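RabGAP/TBC protein (Chlamydomonas reinhardtii, PDB 4P17) is of unconfirmed function but, as a flagellar TBC-domain protein, probably acts as a GTPase-activating protein for Rab GTPases. Local coordinates at residues C135-A140 and R167-A172. Sequence-based numbering, arbitrary orientation. Where two conformers were deposited one is given.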
ATOM      1  N   CYS A 135      -2.381   0.178 -17.815  1.00  9.42           N
ATOM      2  CA  CYS A 135      -1.986  -0.956 -18.641  0.63 11.68           C
ATOM      3  C   CYS A 135      -0.556  -0.768 -19.145  1.00 14.02           C
ATOM      4  O   CYS A 135       0.232  -1.713 -19.149  1.00 10.61           O
ATOM      5  CB  CYS A 135      -2.954  -1.143 -19.809  0.63 11.02           C
ATOM      6  SG  CYS A 135      -4.537  -1.870 -19.326  0.63 13.73           S
ATOM      7  N   ARG A 136      -0.217   0.447 -19.556  1.00  8.75           N
ATOM      8  CA  ARG A 136       1.134   0.723 -20.037  1.00 11.49           C
ATOM      9  C   ARG A 136       2.177   0.390 -18.978  1.00  6.60           C
ATOM     10  O   ARG A 136       3.136  -0.318 -19.237  1.00  9.87           O
ATOM     11  CB  ARG A 136       1.262   2.183 -20.466  1.00 11.10           C
ATOM     12  CG  ARG A 136       0.770   2.428 -21.877  1.00 12.15           C
ATOM     13  CD  ARG A 136       1.203   3.804 -22.411  1.00 16.82           C
ATOM     14  NE  ARG A 136       0.697   4.889 -21.589  1.00 16.44           N
ATOM     15  CZ  ARG A 136      -0.474   5.487 -21.777  1.00  9.36           C
ATOM     16  NH1 ARG A 136      -1.284   5.113 -22.758  1.00 15.41           N
ATOM     17  NH2 ARG A 136      -0.847   6.466 -20.974  1.00 18.21           N
ATOM     18  N   VAL A 137       1.942   0.830 -17.749  1.00  6.18           N
ATOM     19  CA  VAL A 137       2.925   0.571 -16.695  1.00 10.01           C
ATOM     20  C   VAL A 137       3.087  -0.919 -16.455  1.00 10.51           C
ATOM     21  O   VAL A 137       4.213  -1.429 -16.316  1.00  7.15           O
ATOM     22  CB  VAL A 137       2.510   1.262 -15.402  1.00  6.52           C
ATOM     23  CG1 VAL A 137       3.415   0.838 -14.224  1.00  9.39           C
ATOM     24  CG2 VAL A 137       2.549   2.749 -15.607  1.00 10.27           C
ATOM     25  N   LEU A 138       1.964  -1.632 -16.411  1.00  7.38           N
ATOM     26  CA  LEU A 138       2.014  -3.034 -16.045  1.00  6.61           C
ATOM     27  C   LEU A 138       2.583  -3.834 -17.182  1.00  9.69           C
ATOM     28  O   LEU A 138       3.394  -4.713 -16.965  1.00  7.31           O
ATOM     29  CB  LEU A 138       0.653  -3.567 -15.671  1.00  6.59           C
ATOM     30  CG  LEU A 138       0.121  -3.069 -14.320  1.00  8.71           C
ATOM     31  CD1 LEU A 138      -1.397  -3.197 -14.225  1.00 11.62           C
ATOM     32  CD2 LEU A 138       0.743  -3.859 -13.208  1.00  8.84           C
ATOM     33  N   GLN A 139       2.209  -3.499 -18.407  1.00  9.41           N
ATOM     34  CA  GLN A 139       2.734  -4.253 -19.537  1.00  7.42           C
ATOM     35  C   GLN A 139       4.269  -4.009 -19.632  1.00  9.72           C
ATOM     36  O   GLN A 139       5.048  -4.938 -19.866  1.00  8.16           O
ATOM     37  CB  GLN A 139       1.990  -3.858 -20.825  1.00 16.66           C
ATOM     38  CG  GLN A 139       2.525  -2.598 -21.505  1.00 22.93           C
ATOM     39  CD  GLN A 139       1.619  -2.075 -22.612  1.00 28.51           C
ATOM     40  OE1 GLN A 139       0.402  -2.319 -22.618  1.00 23.26           O
ATOM     41  NE2 GLN A 139       2.210  -1.346 -23.553  1.00 28.97           N
ATOM     42  N   ALA A 140       4.685  -2.769 -19.391  1.00  5.93           N
ATOM     43  CA  ALA A 140       6.093  -2.395 -19.356  1.00 12.02           C
ATOM     44  C   ALA A 140       6.824  -3.209 -18.301  1.00  9.34           C
ATOM     45  O   ALA A 140       7.897  -3.772 -18.550  1.00  8.47           O
ATOM     46  CB  ALA A 140       6.251  -0.906 -19.072  1.00  7.25           C
ATOM     47  N   ARG A 167      -0.379  10.857 -11.550  1.00  7.63           N
ATOM     48  CA  ARG A 167      -0.552  10.273 -12.865  1.00  2.25           C
ATOM     49  C   ARG A 167       0.766  10.105 -13.610  1.00  5.04           C
ATOM     50  O   ARG A 167       0.764   9.939 -14.837  1.00 12.26           O
ATOM     51  CB  ARG A 167      -1.530  11.079 -13.709  1.00  5.51           C
ATOM     52  CG  ARG A 167      -2.869  11.229 -13.012  1.00  8.07           C
ATOM     53  CD  ARG A 167      -3.883  12.019 -13.832  1.00 11.75           C
ATOM     54  NE  ARG A 167      -5.098  12.171 -13.058  1.00 12.02           N
ATOM     55  CZ  ARG A 167      -6.179  12.828 -13.458  1.00 21.17           C
ATOM     56  NH1 ARG A 167      -6.193  13.434 -14.641  1.00 23.54           N
ATOM     57  NH2 ARG A 167      -7.236  12.879 -12.660  1.00 22.14           N
ATOM     58  N   ASN A 168       1.869  10.103 -12.874  1.00  7.47           N
ATOM     59  CA  ASN A 168       3.202   9.958 -13.474  1.00  9.90           C
ATOM     60  C   ASN A 168       3.550   8.494 -13.695  1.00 15.36           C
ATOM     61  O   ASN A 168       3.942   7.799 -12.752  1.00 11.77           O
ATOM     62  CB  ASN A 168       4.249  10.610 -12.584  1.00 10.71           C
ATOM     63  CG  ASN A 168       5.587  10.736 -13.267  1.00 13.75           C
ATOM     64  OD1 ASN A 168       6.020   9.829 -13.981  1.00 12.03           O
ATOM     65  ND2 ASN A 168       6.251  11.872 -13.061  1.00 22.29           N
ATOM     66  N   GLU A 169       3.406   8.029 -14.935  1.00  8.51           N
ATOM     67  CA  GLU A 169       3.521   6.608 -15.241  1.00 11.30           C
ATOM     68  C   GLU A 169       4.938   6.087 -15.078  1.00  7.00           C
ATOM     69  O   GLU A 169       5.133   4.972 -14.609  1.00  6.28           O
ATOM     70  CB  GLU A 169       3.054   6.326 -16.666  1.00 19.87           C
ATOM     71  CG  GLU A 169       1.716   6.919 -16.994  1.00 16.99           C
ATOM     72  CD  GLU A 169       1.420   6.841 -18.460  1.00 20.99           C
ATOM     73  OE1 GLU A 169       2.063   6.008 -19.150  1.00 26.32           O
ATOM     74  OE2 GLU A 169       0.549   7.610 -18.910  1.00 24.64           O
ATOM     75  N   GLU A 170       5.932   6.862 -15.512  1.00  7.10           N
ATOM     76  CA  GLU A 170       7.294   6.385 -15.392  1.00  7.50           C
ATOM     77  C   GLU A 170       7.678   6.304 -13.915  1.00  9.37           C
ATOM     78  O   GLU A 170       8.372   5.372 -13.492  1.00  8.38           O
ATOM     79  CB  GLU A 170       8.284   7.276 -16.155  1.00 12.75           C
ATOM     80  CG  GLU A 170       9.712   6.868 -15.891  1.00 10.08           C
ATOM     81  CD  GLU A 170      10.716   7.419 -16.884  1.00 24.51           C
ATOM     82  OE1 GLU A 170      10.345   8.263 -17.713  1.00 22.62           O
ATOM     83  OE2 GLU A 170      11.891   7.021 -16.812  1.00 21.51           O
ATOM     84  N   ALA A 171       7.209   7.254 -13.117  1.00 10.63           N
ATOM     85  CA  ALA A 171       7.467   7.185 -11.674  1.00  7.29           C
ATOM     86  C   ALA A 171       6.867   5.902 -11.080  1.00  5.34           C
ATOM     87  O   ALA A 171       7.472   5.206 -10.275  1.00  7.52           O
ATOM     88  CB  ALA A 171       6.897   8.400 -10.980  1.00 11.82           C
ATOM     89  N   ALA A 172       5.653   5.635 -11.465  1.00  4.54           N
ATOM     90  CA  ALA A 172       4.960   4.450 -10.980  1.00  4.93           C
ATOM     91  C   ALA A 172       5.697   3.186 -11.397  1.00  6.26           C
ATOM     92  O   ALA A 172       5.867   2.270 -10.606  1.00  6.98           O
ATOM     93  CB  ALA A 172       3.529   4.467 -11.481  1.00  5.06           C
TER
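In the all-helical TBC domain, the start of helix 169-183 packs against the middle of helix 128-144, and a side-on salt bridge between R136 and E169 spans the partly exposed side of this helix pair. It illustrates a common division of labour, in which charge pairs at the margin and small apolar groups fill the interior. R136 offers two nitrogens, one to each carboxylate oxygen: NE reaches E169 OE1 at 3.0 Å, and NH2 reaches OE2 of the same glutamate at 2.7 Å. Both bonds are nearly straight and run in the plane of the guanidinium. They meet the syn sides of the oxygens from somewhat out of the carboxylate plane, because the two flat groups are turned 29° apart. The bend in the arginine at chi3 (-60°) brings NE round toward the glutamate, which is extended beyond CG, and the turn about the CD-NE bond sets NH2 beside it. A methionine in place of R136 would probably cost E169 both bonds from the arginine and leave its carboxylate less firmly held. Beneath the bridge, V137 sends CG2 against the backbone and root of the same glutamate, 3.6 Å from E169 O and 3.8 Å from E169 CB, while V137 CG1 faces the backbone of A172 more loosely. Y95 of helix 94-102 touches both V137 and E169, and V158 and L162 of helix 153-164 cover V137 and A172 respectively. N168 is the N-cap of helix 169-183, its OD1 accepting from A171 N at 3.0 Å, with the donor lying 50° out of the carbonyl plane.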